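Local coordinates for GTP-binding protein (Sulfolobus solfataricus P2, PDB 2QTF), which hydrolyses GTP specifically and associates with the 50S ribosomal subunit, with a possible role in protein synthesis or ribosome biogenesis, at residues Leu263-Thr268 against Ile295-Asn300; Lys311-Val316 against Val330-Ala335. All coordinates share one frame; numbering follows the deposited sequence.

Both contacts lie in the G domain and sit on one mixed sheet, their centres about 7 Å apart and on the same side of the chain's centre. Contact 1 pairs strands 260-266 and 295-300; contact 2, which follows contact 1 in the sequence, packs helix 309-323 on the outermost strand 327-332. Strand 295-300 leads into that helix and is also the sheet neighbour of strand 327-332: Leu299 N lies 2.9 Å from Ile331 O, a probable hydrogen bond. Two successive beta-alpha-beta units therefore share strand 295-300. At the C-terminal ends of these strands Asn300 and, from the loop after strand 327-332, Ala335 come together, both inferred GTP-binding residues.

Contact 1: residues Leu263-Thr268 against Ile295-Asn300; sequences LVIDST and ILVTLN
Ser267 and Leu299 meet where the two strands end: Leu299 CD1 presses on Ser267 CA at 3.5 Å, tighter than usual for carbons. The leucine's CG is anti to its backbone N (chi1 -172°), and from there CD1 also passes obliquely beside Ile265, 4.0 Å from Ile265 CB. Back toward the strand starts on the same face, Ile265 lies at an angle to Val297, CG1 against CG1, while Leu263 CB meets the CG2 methyl of Ile295 at 3.9 Å. Helix 271-288 covers Leu263 and Ile265 on this face, as expected for the crossover helix of a beta-alpha-beta unit in a P-loop GTPase sheet; the paired strands are parallel, in register Leu263-Val297 to Asp266-Asn300. On the face of Val264, Thr298 and Asn300, Val264 and Asn300 run side by side in the same direction, with Val264 CG1 3.8 Å from Asn300 CB. Both methyls of Val264 also lie by Thr298 OG1, a buried hydroxyl with no polar partner in the model. The amide of Asn300 reaches beyond the pair: ND2 donates to Ser190 O of the inferred GTP-binding loop and OD1 accepts from Ala335 N, which fixes its rotation. Asn300 O takes two bonds, from Ser267 N (2.8 Å) and from Ser267 OG (2.7 Å), the hydroxyl tilted 32° from the carbonyl plane.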
# COMPACT_ATOMS: atom_id res chain seq x y z
N LEU A 263 -8.39 11.25 3.59
CA LEU A 263 -8.09 10.16 4.51
C LEU A 263 -9.24 9.23 4.61
O LEU A 263 -10.37 9.60 5.00
CB LEU A 263 -7.77 10.67 5.93
CG LEU A 263 -7.56 9.62 7.02
CD1 LEU A 263 -6.24 8.83 6.79
CD2 LEU A 263 -7.43 10.41 8.42
N VAL A 264 -8.95 8.02 4.25
CA VAL A 264 -9.99 7.00 4.12
C VAL A 264 -9.98 6.14 5.38
O VAL A 264 -8.90 5.68 5.82
CB VAL A 264 -9.84 6.09 2.84
CG1 VAL A 264 -11.05 5.23 2.61
CG2 VAL A 264 -9.58 6.90 1.52
N ILE A 265 -11.15 5.92 5.95
CA ILE A 265 -11.29 5.19 7.30
C ILE A 265 -12.34 4.15 7.16
O ILE A 265 -13.46 4.45 6.66
CB ILE A 265 -11.68 6.16 8.46
CG1 ILE A 265 -10.68 7.32 8.51
CG2 ILE A 265 -11.66 5.38 9.83
CD1 ILE A 265 -9.17 6.86 9.03
N ASP A 266 -11.98 2.90 7.49
CA ASP A 266 -12.97 1.83 7.51
C ASP A 266 -14.10 2.03 8.56
O ASP A 266 -13.87 1.76 9.73
CB ASP A 266 -12.25 0.48 7.66
CG ASP A 266 -13.17 -0.71 7.50
OD1 ASP A 266 -14.45 -0.56 7.54
OD2 ASP A 266 -12.62 -1.78 7.35
N SER A 267 -15.33 2.36 8.15
CA SER A 267 -16.41 2.55 9.14
C SER A 267 -16.86 1.24 9.86
O SER A 267 -17.64 1.31 10.83
CB SER A 267 -17.72 3.12 8.46
OG SER A 267 -18.25 2.14 7.59
N THR A 268 -16.48 0.07 9.36
CA THR A 268 -16.96 -1.17 9.97
C THR A 268 -16.19 -1.46 11.26
O THR A 268 -16.56 -2.38 12.01
CB THR A 268 -16.87 -2.35 9.03
OG1 THR A 268 -15.49 -2.69 8.77
CG2 THR A 268 -17.51 -1.99 7.67
N ILE A 295 -7.50 18.33 5.00
CA ILE A 295 -7.76 16.87 4.91
C ILE A 295 -9.26 16.60 4.90
O ILE A 295 -9.98 17.06 5.82
CB ILE A 295 -7.07 16.11 6.11
CG1 ILE A 295 -5.50 16.24 5.93
CG2 ILE A 295 -7.49 14.59 6.05
CD1 ILE A 295 -4.74 15.36 7.03
N LEU A 296 -9.76 15.92 3.86
CA LEU A 296 -11.13 15.51 3.80
C LEU A 296 -11.16 14.07 4.29
O LEU A 296 -10.54 13.20 3.66
CB LEU A 296 -11.58 15.51 2.32
CG LEU A 296 -12.99 14.95 2.00
CD1 LEU A 296 -14.13 15.61 2.83
CD2 LEU A 296 -13.34 15.08 0.41
N VAL A 297 -11.89 13.76 5.34
CA VAL A 297 -11.87 12.42 5.88
C VAL A 297 -13.08 11.73 5.31
O VAL A 297 -14.22 12.28 5.36
CB VAL A 297 -11.95 12.37 7.50
CG1 VAL A 297 -11.96 10.92 7.96
CG2 VAL A 297 -10.82 13.22 8.14
N THR A 298 -12.88 10.54 4.72
CA THR A 298 -14.03 9.84 4.24
C THR A 298 -14.19 8.54 5.03
O THR A 298 -13.37 7.63 4.92
CB THR A 298 -13.98 9.52 2.71
OG1 THR A 298 -12.88 8.65 2.45
CG2 THR A 298 -13.84 10.78 1.86
N LEU A 299 -15.28 8.46 5.77
CA LEU A 299 -15.67 7.26 6.45
C LEU A 299 -16.36 6.31 5.48
O LEU A 299 -17.49 6.53 5.06
CB LEU A 299 -16.59 7.68 7.65
CG LEU A 299 -17.01 6.64 8.64
CD1 LEU A 299 -15.63 5.92 9.17
CD2 LEU A 299 -17.79 7.37 9.77
N ASN A 300 -15.62 5.28 5.07
CA ASN A 300 -15.97 4.43 3.97
C ASN A 300 -16.58 3.09 4.43
O ASN A 300 -16.56 2.81 5.64
CB ASN A 300 -14.69 4.15 3.15
CG ASN A 300 -14.98 3.53 1.78
OD1 ASN A 300 -16.00 3.79 1.12
ND2 ASN A 300 -14.10 2.66 1.35

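Contact 2: residues Lys311-Val316 against Val330-Ala335; sequences KKLDLV and VIPISA
Leu313 reaches from helix 309-323 onto the edge strand, and all of its contacts with 330-335 are apolar. With chi1 near trans (-175°), CG swings to the side opposite the backbone N, carrying the forked end to Val330 and Pro332. Leu313 CD1 touches both, 3.9 Å from Val330 CG1 and equally far from Pro332 CD, and comes within 4.1 Å of the backbone carbon Ile331 C. The second branch, Leu313 CD2, stays with the proline ring, 4.0 Å from Pro332 CD and close to Pro332 CG, so both methyls lie against the CD corner of the ring, from the same side. Leu313 and Val330 run alongside one another, pointing opposite ways. One turn further along the helix, Val316 crosses Val330 at an angle, Val316 CG1 meeting Val330 CG1 at 3.8 Å; that Val330 methyl therefore touches two helix side chains. This is the return half of the beta-alpha-beta unit 295-300, 309-323, 327-332 of the GTPase fold, with helix and strand nearly antiparallel at 160° and their axes 8.8 Å apart. Replacing Leu313 with alanine is likely to open a gap beside Val330 CG1 and to take the two methyls off the Pro332 ring. No hydrogen bond joins the two segments. The polar links run outside them: Lys312 NZ donates to Phe269 O, while Ser334, which like its neighbour Ala335 is inferred to bind GTP, has its OG hydrogen-bonded to Asp303 OD1. On the strand's other side, Ile331 turns away from the helix and packs on Leu343 and Leu344 of helix 341-355.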
# COMPACT_ATOMS: atom_id res chain seq x y z
N LYS A 311 -23.47 8.00 14.97
CA LYS A 311 -22.53 8.01 16.09
C LYS A 311 -21.04 7.84 15.67
O LYS A 311 -20.15 8.51 16.19
CB LYS A 311 -22.91 6.97 17.15
CG LYS A 311 -24.02 7.41 18.07
CD LYS A 311 -24.28 6.35 19.20
CE LYS A 311 -25.62 6.68 20.02
NZ LYS A 311 -25.57 6.36 21.53
N LYS A 312 -20.79 6.95 14.73
CA LYS A 312 -19.45 6.77 14.13
C LYS A 312 -19.00 8.06 13.53
O LYS A 312 -17.94 8.54 13.83
CB LYS A 312 -19.49 5.71 13.05
CG LYS A 312 -19.77 4.37 13.60
CD LYS A 312 -18.92 3.35 12.95
CE LYS A 312 -19.54 2.02 13.11
NZ LYS A 312 -18.55 1.13 13.66
N LEU A 313 -19.86 8.67 12.71
CA LEU A 313 -19.49 9.90 11.99
C LEU A 313 -19.21 10.98 12.99
O LEU A 313 -18.28 11.75 12.87
CB LEU A 313 -20.63 10.29 11.00
CG LEU A 313 -20.37 11.47 10.10
CD1 LEU A 313 -19.31 11.08 9.06
CD2 LEU A 313 -21.73 11.84 9.36
N ASP A 314 -20.03 11.10 14.03
CA ASP A 314 -19.77 12.18 14.94
C ASP A 314 -18.46 11.97 15.78
O ASP A 314 -17.70 12.90 15.97
CB ASP A 314 -20.96 12.36 15.88
CG ASP A 314 -20.78 13.59 16.77
OD1 ASP A 314 -20.86 13.42 18.02
OD2 ASP A 314 -20.49 14.70 16.22
N LEU A 315 -18.25 10.76 16.26
CA LEU A 315 -16.93 10.34 16.84
C LEU A 315 -15.72 10.69 15.96
O LEU A 315 -14.79 11.38 16.36
CB LEU A 315 -16.96 8.83 17.03
CG LEU A 315 -15.66 8.19 17.55
CD1 LEU A 315 -15.15 8.88 18.78
CD2 LEU A 315 -15.88 6.69 17.83
N VAL A 316 -15.77 10.23 14.70
CA VAL A 316 -14.68 10.54 13.74
C VAL A 316 -14.47 12.01 13.53
O VAL A 316 -13.34 12.52 13.49
CB VAL A 316 -14.92 9.75 12.39
CG1 VAL A 316 -13.94 10.15 11.30
CG2 VAL A 316 -14.89 8.23 12.67
N VAL A 330 -15.70 15.87 7.03
CA VAL A 330 -15.80 14.45 7.35
C VAL A 330 -17.11 13.95 6.74
O VAL A 330 -18.18 14.47 7.15
CB VAL A 330 -15.77 14.20 8.92
CG1 VAL A 330 -15.79 12.74 9.20
CG2 VAL A 330 -14.46 14.71 9.56
N ILE A 331 -17.05 13.03 5.75
CA ILE A 331 -18.27 12.50 5.08
C ILE A 331 -18.33 10.97 5.12
O ILE A 331 -17.32 10.32 5.06
CB ILE A 331 -18.44 13.06 3.64
CG1 ILE A 331 -17.22 12.65 2.79
CG2 ILE A 331 -18.39 14.64 3.79
CD1 ILE A 331 -17.20 13.10 1.28
N PRO A 332 -19.53 10.41 5.19
CA PRO A 332 -19.68 8.98 5.03
C PRO A 332 -19.94 8.64 3.60
O PRO A 332 -20.79 9.34 2.92
CB PRO A 332 -20.96 8.69 5.84
CG PRO A 332 -21.81 10.05 5.64
CD PRO A 332 -20.80 11.13 5.49
N ILE A 333 -19.28 7.61 3.11
CA ILE A 333 -19.55 7.16 1.75
C ILE A 333 -19.52 5.66 1.70
O ILE A 333 -19.03 4.99 2.64
CB ILE A 333 -18.42 7.63 0.75
CG1 ILE A 333 -17.05 7.01 1.20
CG2 ILE A 333 -18.40 9.19 0.68
CD1 ILE A 333 -15.86 7.26 0.18
N SER A 334 -19.97 5.10 0.59
CA SER A 334 -19.65 3.70 0.27
C SER A 334 -19.11 3.68 -1.16
O SER A 334 -19.87 3.87 -2.11
CB SER A 334 -20.81 2.76 0.41
OG SER A 334 -20.36 1.54 -0.19
N ALA A 335 -17.80 3.58 -1.30
CA ALA A 335 -17.19 3.57 -2.65
C ALA A 335 -17.67 2.37 -3.42
O ALA A 335 -17.90 2.53 -4.60
CB ALA A 335 -15.63 3.63 -2.61